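Intracellular growth locus, subunit C (Francisella tularensis subsp. tularensis, PDB 2QWU) is encoded on the Francisella pathogenicity island and probably builds the inner tube of the type VI secretion system that supports growth inside host cells. Local coordinates at residues His19-Pro24 with Val73-Ile78; Gly188-Cys193 with Ala203-Ile208; Thr25-Ser30 with Lys50-Ile55. The protein carries 2 engineered substitutions. All coordinates share one frame; numbering follows the deposited sequence. Where two conformers were deposited one is given.

Contacts 1 and 2 are antiparallel strand pairings, whereas contact 3 joins two loops. Contact 1 lies near the middle of the chain but is only partly buried; it pairs strand 18-21 with strand 71-79 of the main sheet. Contact 2, its centre about 17 Å from that of contact 1, is peripheral yet mostly buried, closing a separate C-terminal hairpin that leans on strand 71-79 through I78, which packs against L190 and I205. Contact 3 is partly buried; its segment 25-30 continues directly from segment 19-24, and it is nested inside the loop that contact 1 closes. Backbone ladders dominate the first two; a single backbone bond and aliphatic touches hold the third.

Contact 1 (His19-Pro24 with Val73-Ile78); sequences HVRTDP and VIRMSI. Engineered in segment 73-78: M76 (natural residue Leu).
V20 and M76 form a hydrogen-bonded pair: V20 N donates to M76 O at 2.9 Å, nearly straight at 171°, and M76 N donates back to V20 O. A third backbone bond, from T22 N to I74 O at 2.9 Å, carries the pairing just past strand 18-21. R21/R75 falls between these bonds and H19/S77 just beyond V20/M76; both are non-hydrogen-bonded pairs, where CA hydrogens face carbonyls, and R75 CA lies 3.2 Å from V20 O.

The ladder joins antiparallel strands 18-21 and 71-79. In the latter, I74 and R75 both oppose T90 of strand 86-96, a classic beta bulge.

V20, whose branched side chain suits a buried strand, shares a face with the engineered selenomethionine M76, and M6 and M140 pack on V20. I74, beside the bulge, packs by van der Waals contact on the loop, its CG1 3.8 Å from P24 O.

On the more exposed opposite face, S77 CB meets the edge of the H19 ring, 3.9 Å from CD2. R21 and R75 run side by side with guanidinium planes 67° apart. Their NH2 atoms are modelled 2.8 Å apart, a doubtful spacing for two donors.

T22 OG1 sits between its backbone N and carbonyl carbon (chi1 75°), where it donates to D23 O and accepts from a water. The same water donates to V73 O at 2.9 Å.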
ATOM      1  N   HIS A  19       4.071  -9.857  -5.702  1.00 22.93           N
ATOM      2  CA  HIS A  19       4.940  -8.904  -5.074  1.00 24.14           C
ATOM      3  C   HIS A  19       4.963  -7.630  -5.904  1.00 24.31           C
ATOM      4  O   HIS A  19       5.099  -7.677  -7.128  1.00 26.20           O
ATOM      5  CB  HIS A  19       6.374  -9.482  -4.983  1.00 27.72           C
ATOM      6  CG  HIS A  19       7.336  -8.612  -4.232  1.00 31.93           C
ATOM      7  ND1 HIS A  19       8.260  -7.813  -4.857  1.00 34.20           N
ATOM      8  CD2 HIS A  19       7.547  -8.474  -2.900  1.00 35.50           C
ATOM      9  CE1 HIS A  19       9.021  -7.223  -3.946  1.00 35.14           C
ATOM     10  NE2 HIS A  19       8.614  -7.607  -2.755  1.00 37.18           N
ATOM     11  N   VAL A  20       4.805  -6.501  -5.241  1.00 20.84           N
ATOM     12  CA  VAL A  20       4.890  -5.228  -5.946  1.00 22.62           C
ATOM     13  C   VAL A  20       5.869  -4.358  -5.193  1.00 22.35           C
ATOM     14  O   VAL A  20       5.925  -4.345  -3.945  1.00 21.12           O
ATOM     15  CB  VAL A  20       3.525  -4.463  -6.049  1.00 25.67           C
ATOM     16  CG1 VAL A  20       3.806  -3.025  -6.553  1.00 28.57           C
ATOM     17  CG2 VAL A  20       2.565  -5.180  -7.032  1.00 25.27           C
ATOM     18  N   ARG A  21       6.643  -3.592  -5.929  1.00 24.01           N
ATOM     19  CA  ARG A  21       7.592  -2.725  -5.301  1.00 26.04           C
ATOM     20  C   ARG A  21       7.818  -1.537  -6.212  1.00 25.00           C
ATOM     21  O   ARG A  21       7.970  -1.705  -7.446  1.00 25.22           O
ATOM     22  CB  ARG A  21       8.877  -3.489  -5.107  1.00 31.04           C
ATOM     23  CG  ARG A  21      10.096  -2.662  -4.789  1.00 38.01           C
ATOM     24  CD  ARG A  21      11.242  -3.410  -5.393  1.00 42.31           C
ATOM     25  NE  ARG A  21      11.230  -4.772  -4.889  1.00 45.70           N
ATOM     26  CZ  ARG A  21      12.009  -5.178  -3.897  1.00 48.34           C
ATOM     27  NH1 ARG A  21      12.852  -4.310  -3.339  1.00 49.94           N
ATOM     28  NH2 ARG A  21      11.923  -6.424  -3.445  1.00 49.53           N
ATOM     29  N   THR A  22       7.838  -0.354  -5.622  1.00 21.51           N
ATOM     30  CA  THR A  22       8.067   0.857  -6.379  1.00 20.80           C
ATOM     31  C   THR A  22       9.217   1.599  -5.711  1.00 21.70           C
ATOM     32  O   THR A  22       9.679   1.212  -4.629  1.00 21.23           O
ATOM     33  CB  THR A  22       6.812   1.815  -6.337  1.00 20.52           C
ATOM     34  OG1 THR A  22       6.735   2.462  -5.051  1.00 21.13           O
ATOM     35  CG2 THR A  22       5.527   1.009  -6.563  1.00 21.49           C
ATOM     36  N   ASP A  23       9.693   2.662  -6.353  1.00 21.47           N
ATOM     37  CA  ASP A  23      10.709   3.515  -5.720  1.00 22.87           C
ATOM     38  C   ASP A  23      10.021   4.197  -4.490  1.00 21.16           C
ATOM     39  O   ASP A  23       8.824   4.474  -4.518  1.00 20.21           O
ATOM     40  CB  ASP A  23      11.176   4.558  -6.723  1.00 23.97           C
ATOM     41  CG  ASP A  23      12.139   3.979  -7.740  1.00 32.17           C
ATOM     42  OD1 ASP A  23      12.671   2.857  -7.484  1.00 34.72           O
ATOM     43  OD2 ASP A  23      12.372   4.637  -8.791  1.00 35.88           O
ATOM     44  N   PRO A  24      10.763   4.456  -3.388  1.00 21.60           N
ATOM     45  CA  PRO A  24      10.131   5.080  -2.202  1.00 21.88           C
ATOM     46  C   PRO A  24       9.360   6.380  -2.442  1.00 21.02           C
ATOM     47  O   PRO A  24       8.331   6.581  -1.819  1.00 22.01           O
ATOM     48  CB  PRO A  24      11.295   5.297  -1.235  1.00 24.13           C
ATOM     49  CG  PRO A  24      12.275   4.260  -1.663  1.00 26.36           C
ATOM     50  CD  PRO A  24      12.209   4.272  -3.179  1.00 23.97           C
ATOM     51  N   VAL A  73       1.937   3.369  -1.249  1.00 14.67           N
ATOM     52  CA  VAL A  73       2.211   1.941  -0.992  1.00 16.13           C
ATOM     53  C   VAL A  73       3.511   1.689  -1.760  1.00 17.51           C
ATOM     54  O   VAL A  73       3.530   1.774  -2.996  1.00 17.15           O
ATOM     55  CB  VAL A  73       1.110   1.019  -1.517  1.00 18.75           C
ATOM     56  CG1 VAL A  73       1.494  -0.413  -1.233  1.00 20.89           C
ATOM     57  CG2 VAL A  73      -0.199   1.349  -0.817  1.00 17.71           C
ATOM     58  N   ILE A  74       4.589   1.437  -1.021  1.00 16.02           N
ATOM     59  CA  ILE A  74       5.940   1.251  -1.589  1.00 18.03           C
ATOM     60  C   ILE A  74       6.253  -0.207  -1.910  1.00 19.95           C
ATOM     61  O   ILE A  74       6.940  -0.492  -2.902  1.00 18.84           O
ATOM     62  CB  ILE A  74       7.009   1.812  -0.594  1.00 20.06           C
ATOM     63  CG1 ILE A  74       6.821   3.328  -0.449  1.00 21.37           C
ATOM     64  CG2 ILE A  74       8.396   1.568  -1.059  1.00 20.09           C
ATOM     65  CD1 ILE A  74       7.441   3.871   0.865  1.00 22.12           C
ATOM     66  N   ARG A  75       5.764  -1.114  -1.062  1.00 18.47           N
ATOM     67  CA  ARG A  75       5.964  -2.533  -1.305  1.00 21.55           C
ATOM     68  C   ARG A  75       4.831  -3.293  -0.724  1.00 19.65           C
ATOM     69  O   ARG A  75       4.222  -2.886   0.292  1.00 18.52           O
ATOM     70  CB  ARG A  75       7.233  -3.043  -0.634  1.00 22.28           C
ATOM     71  CG  ARG A  75       8.368  -2.148  -0.808  1.00 30.23           C
ATOM     72  CD  ARG A  75       9.540  -2.579   0.080  1.00 34.41           C
ATOM     73  NE  ARG A  75      10.050  -3.904  -0.251  1.00 36.02           N
ATOM     74  CZ  ARG A  75      11.302  -4.142  -0.670  1.00 37.77           C
ATOM     75  NH1 ARG A  75      12.186  -3.153  -0.837  1.00 36.87           N
ATOM     76  NH2 ARG A  75      11.686  -5.390  -0.874  1.00 36.59           N
HETATM   77  N   MSE A  76       4.519  -4.392  -1.391  1.00 18.41           N
HETATM   78  CA  MSE A  76       3.497  -5.246  -0.860  1.00 20.34           C
HETATM   79  C   MSE A  76       3.786  -6.649  -1.308  1.00 20.30           C
HETATM   80  O   MSE A  76       4.220  -6.850  -2.436  1.00 20.31           O
HETATM   81  CB  MSE A  76       2.106  -4.856  -1.338  1.00 21.20           C
HETATM   82  CG  MSE A  76       1.070  -5.541  -0.529  1.00 24.48           C
HETATM   83 SE   MSE A  76      -0.572  -4.821  -0.903  1.00 21.38          SE
HETATM   84  CE  MSE A  76      -1.521  -5.830   0.254  1.00 26.16           C
ATOM     85  N   SER A  77       3.554  -7.610  -0.416  1.00 18.11           N
ATOM     86  CA  SER A  77       3.757  -9.024  -0.737  1.00 19.33           C
ATOM     87  C   SER A  77       2.556  -9.799  -0.217  1.00 18.00           C
ATOM     88  O   SER A  77       2.120  -9.652   0.929  1.00 17.46           O
ATOM     89  CB  SER A  77       5.082  -9.509  -0.121  1.00 23.72           C
ATOM     90  OG  SER A  77       5.243 -10.917  -0.301  1.00 28.78           O
ATOM     91  N   ILE A  78       1.939 -10.553  -1.100  1.00 16.98           N
ATOM     92  CA  ILE A  78       0.805 -11.353  -0.730  1.00 17.72           C
ATOM     93  C   ILE A  78       1.029 -12.796  -1.158  1.00 18.62           C
ATOM     94  O   ILE A  78       1.229 -13.088  -2.355  1.00 20.83           O
ATOM     95  CB  ILE A  78      -0.479 -10.869  -1.414  1.00 18.36           C
ATOM     96  CG1 ILE A  78      -0.681  -9.381  -1.136  1.00 21.25           C
ATOM     97  CG2 ILE A  78      -1.653 -11.746  -0.929  1.00 19.46           C
ATOM     98  CD1 ILE A  78      -1.777  -8.781  -1.947  1.00 28.09           C
TER
HETATM   99  O   HOH W   1       4.479   3.953  -4.708  1.00 20.16           O

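Contact 2 (Gly188-Cys193 with Ala203-Ile208)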
ATOM      1  N   GLY A 188     -11.187 -12.271  -0.041  1.00 21.56           N
ATOM      2  CA  GLY A 188     -10.697 -13.458  -0.741  1.00 21.36           C
ATOM      3  C   GLY A 188      -9.977 -13.276  -2.063  1.00 20.86           C
ATOM      4  O   GLY A 188      -9.319 -14.212  -2.556  1.00 20.10           O
ATOM      5  N   SER A 189     -10.090 -12.088  -2.654  1.00 21.16           N
ATOM      6  CA  SER A 189      -9.429 -11.867  -3.954  1.00 20.42           C
ATOM      7  C   SER A 189      -9.136 -10.385  -4.139  1.00 21.32           C
ATOM      8  O   SER A 189      -9.615  -9.548  -3.369  1.00 20.88           O
ATOM      9  CB  SER A 189     -10.345 -12.366  -5.092  1.00 23.17           C
ATOM     10  OG  SER A 189     -11.584 -11.644  -5.031  1.00 24.28           O
ATOM     11  N   LEU A 190      -8.312 -10.070  -5.133  1.00 20.40           N
ATOM     12  CA  LEU A 190      -7.969  -8.696  -5.428  1.00 20.88           C
ATOM     13  C   LEU A 190      -7.885  -8.523  -6.947  1.00 19.80           C
ATOM     14  O   LEU A 190      -7.341  -9.379  -7.641  1.00 19.82           O
ATOM     15  CB  LEU A 190      -6.560  -8.369  -4.868  1.00 23.33           C
ATOM     16  CG  LEU A 190      -6.451  -8.135  -3.344  1.00 26.67           C
ATOM     17  CD1 LEU A 190      -5.005  -8.132  -2.921  1.00 27.41           C
ATOM     18  CD2 LEU A 190      -7.140  -6.829  -2.969  1.00 26.37           C
ATOM     19  N   PRO A 191      -8.359  -7.384  -7.479  1.00 19.76           N
ATOM     20  CA  PRO A 191      -8.256  -7.157  -8.931  1.00 19.38           C
ATOM     21  C   PRO A 191      -6.758  -6.841  -9.238  1.00 18.58           C
ATOM     22  O   PRO A 191      -6.078  -6.164  -8.437  1.00 18.15           O
ATOM     23  CB  PRO A 191      -9.118  -5.902  -9.161  1.00 20.17           C
ATOM     24  CG  PRO A 191     -10.053  -5.886  -8.080  1.00 18.87           C
ATOM     25  CD  PRO A 191      -9.242  -6.370  -6.864  1.00 20.21           C
ATOM     26  N   VAL A 192      -6.241  -7.376 -10.347  1.00 17.01           N
ATOM     27  CA  VAL A 192      -4.857  -7.127 -10.765  1.00 17.32           C
ATOM     28  C   VAL A 192      -4.824  -6.884 -12.266  1.00 17.60           C
ATOM     29  O   VAL A 192      -5.825  -7.058 -12.957  1.00 19.75           O
ATOM     30  CB  VAL A 192      -3.922  -8.334 -10.431  1.00 19.30           C
ATOM     31  CG1 VAL A 192      -3.918  -8.543  -8.930  1.00 21.19           C
ATOM     32  CG2 VAL A 192      -4.338  -9.583 -11.218  1.00 20.03           C
ATOM     33  N   CYS A 193      -3.691  -6.429 -12.757  1.00 16.90           N
ATOM     34  CA  CYS A 193      -3.526  -6.268 -14.211  1.00 18.00           C
ATOM     35  C   CYS A 193      -2.074  -6.559 -14.460  1.00 18.41           C
ATOM     36  O   CYS A 193      -1.191  -6.064 -13.713  1.00 19.10           O
ATOM     37  CB  CYS A 193      -3.830  -4.857 -14.674  1.00 18.00           C
ATOM     38  SG  CYS A 193      -3.880  -4.778 -16.513  1.00 22.04           S
ATOM     39  N   ALA A 203      -6.805 -12.048  -8.615  1.00 22.35           N
ATOM     40  CA  ALA A 203      -5.932 -12.938  -7.907  1.00 21.92           C
ATOM     41  C   ALA A 203      -6.687 -13.472  -6.696  1.00 22.90           C
ATOM     42  O   ALA A 203      -7.089 -12.693  -5.835  1.00 22.48           O
ATOM     43  CB  ALA A 203      -4.750 -12.195  -7.454  1.00 21.03           C
ATOM     44  N   LYS A 204      -6.879 -14.786  -6.627  1.00 23.84           N
ATOM     45  CA  LYS A 204      -7.533 -15.402  -5.474  1.00 24.17           C
ATOM     46  C   LYS A 204      -6.455 -15.477  -4.389  1.00 24.01           C
ATOM     47  O   LYS A 204      -5.339 -16.004  -4.616  1.00 22.52           O
ATOM     48  CB  LYS A 204      -8.044 -16.809  -5.860  1.00 28.93           C
ATOM     49  CG  LYS A 204      -8.659 -17.636  -4.728  1.00 32.81           C
ATOM     50  CD  LYS A 204      -9.888 -17.008  -4.034  1.00 37.49           C
ATOM     51  CE  LYS A 204     -10.727 -18.138  -3.395  1.00 41.42           C
ATOM     52  NZ  LYS A 204      -9.837 -19.285  -2.931  1.00 44.09           N
ATOM     53  N   ILE A 205      -6.755 -14.932  -3.223  1.00 20.21           N
ATOM     54  CA  ILE A 205      -5.758 -14.918  -2.145  1.00 20.71           C
ATOM     55  C   ILE A 205      -6.172 -15.662  -0.911  1.00 21.02           C
ATOM     56  O   ILE A 205      -5.346 -15.920  -0.062  1.00 20.70           O
ATOM     57  CB  ILE A 205      -5.334 -13.468  -1.732  1.00 19.13           C
ATOM     58  CG1 ILE A 205      -6.508 -12.677  -1.130  1.00 18.71           C
ATOM     59  CG2 ILE A 205      -4.820 -12.737  -2.991  1.00 20.03           C
ATOM     60  CD1 ILE A 205      -6.143 -11.273  -0.694  1.00 19.11           C
ATOM     61  N   GLY A 206      -7.456 -16.010  -0.813  1.00 20.61           N
ATOM     62  CA  GLY A 206      -7.873 -16.720   0.374  1.00 22.18           C
ATOM     63  C   GLY A 206      -9.241 -17.331   0.236  1.00 25.48           C
ATOM     64  O   GLY A 206      -9.826 -17.318  -0.817  1.00 23.42           O
ATOM     65  N   TYR A 207      -9.753 -17.829   1.354  1.00 26.03           N
ATOM     66  CA  TYR A 207     -11.039 -18.467   1.406  1.00 26.98           C
ATOM     67  C   TYR A 207     -12.171 -17.483   1.164  1.00 25.97           C
ATOM     68  O   TYR A 207     -12.156 -16.374   1.680  1.00 26.11           O
ATOM     69  CB  TYR A 207     -11.173 -19.135   2.788  1.00 25.99           C
ATOM     70  CG  TYR A 207     -12.548 -19.638   3.108  1.00 22.95           C
ATOM     71  CD1 TYR A 207     -13.092 -20.702   2.408  1.00 24.74           C
ATOM     72  CD2 TYR A 207     -13.300 -19.033   4.119  1.00 22.57           C
ATOM     73  CE1 TYR A 207     -14.359 -21.164   2.710  1.00 26.56           C
ATOM     74  CE2 TYR A 207     -14.564 -19.463   4.433  1.00 24.88           C
ATOM     75  CZ  TYR A 207     -15.095 -20.536   3.732  1.00 27.12           C
ATOM     76  OH  TYR A 207     -16.346 -21.010   4.069  1.00 27.56           O
ATOM     77  N   ILE A 208     -13.111 -17.865   0.308  1.00 28.19           N
ATOM     78  CA  ILE A 208     -14.313 -17.040   0.069  1.00 28.82           C
ATOM     79  C   ILE A 208     -15.516 -17.883   0.557  1.00 30.22           C
ATOM     80  O   ILE A 208     -15.839 -18.907  -0.042  1.00 30.44           O
ATOM     81  CB  ILE A 208     -14.477 -16.687  -1.433  1.00 30.65           C
ATOM     82  CG1 ILE A 208     -13.317 -15.765  -1.850  1.00 31.17           C
ATOM     83  CG2 ILE A 208     -15.823 -15.955  -1.674  1.00 30.45           C
ATOM     84  CD1 ILE A 208     -13.152 -15.642  -3.330  1.00 35.22           C
TER
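The foot of the C-terminal beta hairpin, strands 189-193 and 200-204, is where G188 meets I205 and G206 as the chains leave the ladder. L190 and A203 are a hydrogen-bonded pair, with L190 N to A203 O at 3.0 Å and A203 N to L190 O at 2.9 Å. S189 and K204 follow as a non-hydrogen-bonded pair, their polar side chains suiting the more exposed face.

Beyond it one carbonyl takes two donors: G188 O accepts from I205 N at 2.7 Å and from G206 N at 3.1 Å. Both amides come from the same face of the carbonyl plane, well out of it, and G206 N makes the longer, more bent bond. Lacking a side chain, G188 lets I208 come close, with I208 CG1 3.7 Å from G188 CA.

The apolar face is aliphatic. The small methyl of A203 fits against V192, CB to CG1 4.0 Å. L190 and I205 cross at a slant, their CD1 atoms 4.0 Å apart. The chi1 of I205, 64°, swings CG1 back over the main chain, to 3.5 Å from G188 O.

A buried glycine carbonyl is thus satisfied by two successive amides, so backbone polarity holds the hairpin's open end; its seat on strand 71-79 includes hydrophobic packing of L190 and I205 on I78, with backbone bonds between I205 and G81 and between Y207 and I83 nearby.

Contact 3 (Thr25-Ser30 with Lys50-Ile55)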
ATOM      1  N   THR A  25       9.829   7.252  -3.339  1.00 19.92           N
ATOM      2  CA  THR A  25       9.074   8.483  -3.575  1.00 20.42           C
ATOM      3  C   THR A  25       8.439   8.450  -4.965  1.00 19.18           C
ATOM      4  O   THR A  25       8.203   9.490  -5.572  1.00 20.70           O
ATOM      5  CB  THR A  25       9.956   9.733  -3.442  1.00 22.72           C
ATOM      6  OG1 THR A  25      11.034   9.637  -4.373  1.00 28.40           O
ATOM      7  CG2 THR A  25      10.476   9.873  -2.009  1.00 26.10           C
ATOM      8  N   ALA A  26       8.117   7.258  -5.463  1.00 16.83           N
ATOM      9  CA  ALA A  26       7.502   7.157  -6.781  1.00 17.35           C
ATOM     10  C   ALA A  26       6.175   7.934  -6.876  1.00 18.05           C
ATOM     11  O   ALA A  26       5.799   8.365  -7.978  1.00 19.21           O
ATOM     12  CB  ALA A  26       7.251   5.696  -7.145  1.00 16.62           C
ATOM     13  N   CYS A  27       5.490   8.096  -5.732  1.00 20.11           N
ATOM     14  CA  CYS A  27       4.185   8.788  -5.686  1.00 20.42           C
ATOM     15  C   CYS A  27       4.272  10.290  -6.022  1.00 21.79           C
ATOM     16  O   CYS A  27       3.239  10.933  -6.237  1.00 22.54           O
ATOM     17  CB  CYS A  27       3.522   8.582  -4.288  1.00 21.28           C
ATOM     18  SG  CYS A  27       4.419   9.268  -2.877  1.00 26.01           S
ATOM     19  N   ILE A  28       5.481  10.865  -6.023  1.00 20.65           N
ATOM     20  CA  ILE A  28       5.609  12.252  -6.376  1.00 22.53           C
ATOM     21  C   ILE A  28       6.569  12.439  -7.532  1.00 23.70           C
ATOM     22  O   ILE A  28       7.280  11.520  -7.957  1.00 23.04           O
ATOM     23  CB  ILE A  28       6.065  13.132  -5.164  1.00 22.66           C
ATOM     24  CG1 ILE A  28       7.489  12.735  -4.716  1.00 22.98           C
ATOM     25  CG2 ILE A  28       5.007  13.043  -4.069  1.00 22.57           C
ATOM     26  CD1 ILE A  28       8.139  13.664  -3.620  1.00 26.14           C
ATOM     27  N   GLY A  29       6.570  13.629  -8.097  1.00 24.49           N
ATOM     28  CA  GLY A  29       7.490  13.859  -9.206  1.00 24.88           C
ATOM     29  C   GLY A  29       6.933  13.516 -10.586  1.00 22.79           C
ATOM     30  O   GLY A  29       5.808  13.002 -10.718  1.00 23.04           O
ATOM     31  N   SER A  30       7.749  13.786 -11.601  1.00 23.77           N
ATOM     32  CA  SER A  30       7.433  13.596 -13.035  1.00 23.16           C
ATOM     33  C   SER A  30       8.296  12.466 -13.576  1.00 24.36           C
ATOM     34  O   SER A  30       9.475  12.693 -13.821  1.00 25.06           O
ATOM     35  CB  SER A  30       7.807  14.849 -13.862  0.50 23.38           C
ATOM     36  OG  SER A  30       6.914  15.902 -13.567  0.50 26.18           O
ATOM     37  N   LYS A  50      -4.739  13.376   4.856  1.00 23.51           N
ATOM     38  CA  LYS A  50      -4.522  13.276   3.411  1.00 23.33           C
ATOM     39  C   LYS A  50      -3.699  14.537   3.082  1.00 22.71           C
ATOM     40  O   LYS A  50      -4.243  15.597   2.835  1.00 22.34           O
ATOM     41  CB  LYS A  50      -5.873  13.310   2.718  1.00 24.95           C
ATOM     42  CG  LYS A  50      -5.818  13.067   1.232  1.00 25.68           C
ATOM     43  CD  LYS A  50      -7.200  13.417   0.706  1.00 29.74           C
ATOM     44  CE  LYS A  50      -7.410  12.800  -0.615  1.00 31.57           C
ATOM     45  NZ  LYS A  50      -8.743  13.281  -1.090  1.00 32.51           N
ATOM     46  N   ASN A  51      -2.373  14.416   3.098  1.00 20.04           N
ATOM     47  CA  ASN A  51      -1.496  15.562   2.944  1.00 20.46           C
ATOM     48  C   ASN A  51      -0.364  15.396   1.945  1.00 20.27           C
ATOM     49  O   ASN A  51       0.578  16.197   1.909  1.00 22.47           O
ATOM     50  CB  ASN A  51      -0.900  15.902   4.324  1.00 20.38           C
ATOM     51  CG  ASN A  51      -0.082  14.760   4.892  1.00 18.71           C
ATOM     52  OD1 ASN A  51       0.017  13.720   4.269  1.00 18.33           O
ATOM     53  ND2 ASN A  51       0.467  14.937   6.087  1.00 18.57           N
ATOM     54  N   ILE A  52      -0.426  14.356   1.121  1.00 18.17           N
ATOM     55  CA  ILE A  52       0.612  14.171   0.143  1.00 18.17           C
ATOM     56  C   ILE A  52       0.050  14.492  -1.212  1.00 18.12           C
ATOM     57  O   ILE A  52      -1.036  13.979  -1.562  1.00 18.58           O
ATOM     58  CB  ILE A  52       1.134  12.699   0.131  1.00 15.63           C
ATOM     59  CG1 ILE A  52       1.754  12.358   1.490  1.00 16.64           C
ATOM     60  CG2 ILE A  52       2.085  12.518  -1.059  1.00 17.42           C
ATOM     61  CD1 ILE A  52       2.016  10.834   1.659  1.00 17.65           C
ATOM     62  N   VAL A  53       0.746  15.355  -1.950  1.00 18.03           N
ATOM     63  CA  VAL A  53       0.294  15.689  -3.314  1.00 18.49           C
ATOM     64  C   VAL A  53       0.858  14.612  -4.244  1.00 17.89           C
ATOM     65  O   VAL A  53       1.904  14.800  -4.891  1.00 19.49           O
ATOM     66  CB  VAL A  53       0.746  17.107  -3.717  1.00 19.34           C
ATOM     67  CG1 VAL A  53       0.179  17.463  -5.068  1.00 20.08           C
ATOM     68  CG2 VAL A  53       0.226  18.108  -2.653  1.00 20.48           C
ATOM     69  N   ALA A  54       0.174  13.465  -4.266  1.00 18.44           N
ATOM     70  CA  ALA A  54       0.623  12.304  -5.050  1.00 16.68           C
ATOM     71  C   ALA A  54       0.181  12.452  -6.479  1.00 18.58           C
ATOM     72  O   ALA A  54      -0.929  12.999  -6.799  1.00 17.67           O
ATOM     73  CB  ALA A  54       0.087  11.015  -4.448  1.00 16.45           C
ATOM     74  N   ILE A  55       1.040  11.963  -7.358  1.00 15.01           N
ATOM     75  CA  ILE A  55       0.824  12.121  -8.791  1.00 16.64           C
ATOM     76  C   ILE A  55       0.452  10.794  -9.470  1.00 18.12           C
ATOM     77  O   ILE A  55       1.236   9.827  -9.432  1.00 16.60           O
ATOM     78  CB  ILE A  55       2.123  12.678  -9.428  1.00 16.50           C
ATOM     79  CG1 ILE A  55       2.595  13.960  -8.715  1.00 19.16           C
ATOM     80  CG2 ILE A  55       1.904  12.850 -10.960  1.00 16.41           C
ATOM     81  CD1 ILE A  55       1.610  15.147  -8.875  1.00 21.38           C
TER
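C27 and I55 make the tight part of this meeting of two loops. I55 N donates to C27 O at 2.7 Å, with 167° at the hydrogen, and the amide approaches almost in line with the carbonyl bond. The neighbouring A54 CA adds a CA-H...O contact to the same oxygen at 3.2 Å, so one buried carbonyl receives both a strong and a weak donor. The buried I55 side chain belongs here too, its CB 3.8 Å from C27 O and its CG1 3.9 Å from G29 O.

Small side chains pack beside this bond. C27 CB and A54 CB stand 4.2 Å apart, and the alanine also abuts F37 of strand 37-43. C27 SG approaches I52 CG2 more loosely, a fitting role for a compact, weakly polar thiol in buried surroundings.

Toward solvent the packing thins. In I28, CG2 lies anti to the carbonyl carbon, which turns that methyl to the other loop, 4.2 Å from I52 CG2 and 3.7 Å from V53 O. The exposed G29 contributes backbone alone; its positive phi of 89° is readily adopted by glycine. Outside the pair, I55 O accepts from R35 NH1 and A54 O from T68 OG1.

T25 to I28 is a type I beta turn, closed by I28 N to T25 O. The carbonyl of C27, its third residue, ties the loop after strand 18-21 to the loop before strand 71-79, where V53 centres an inverse gamma turn.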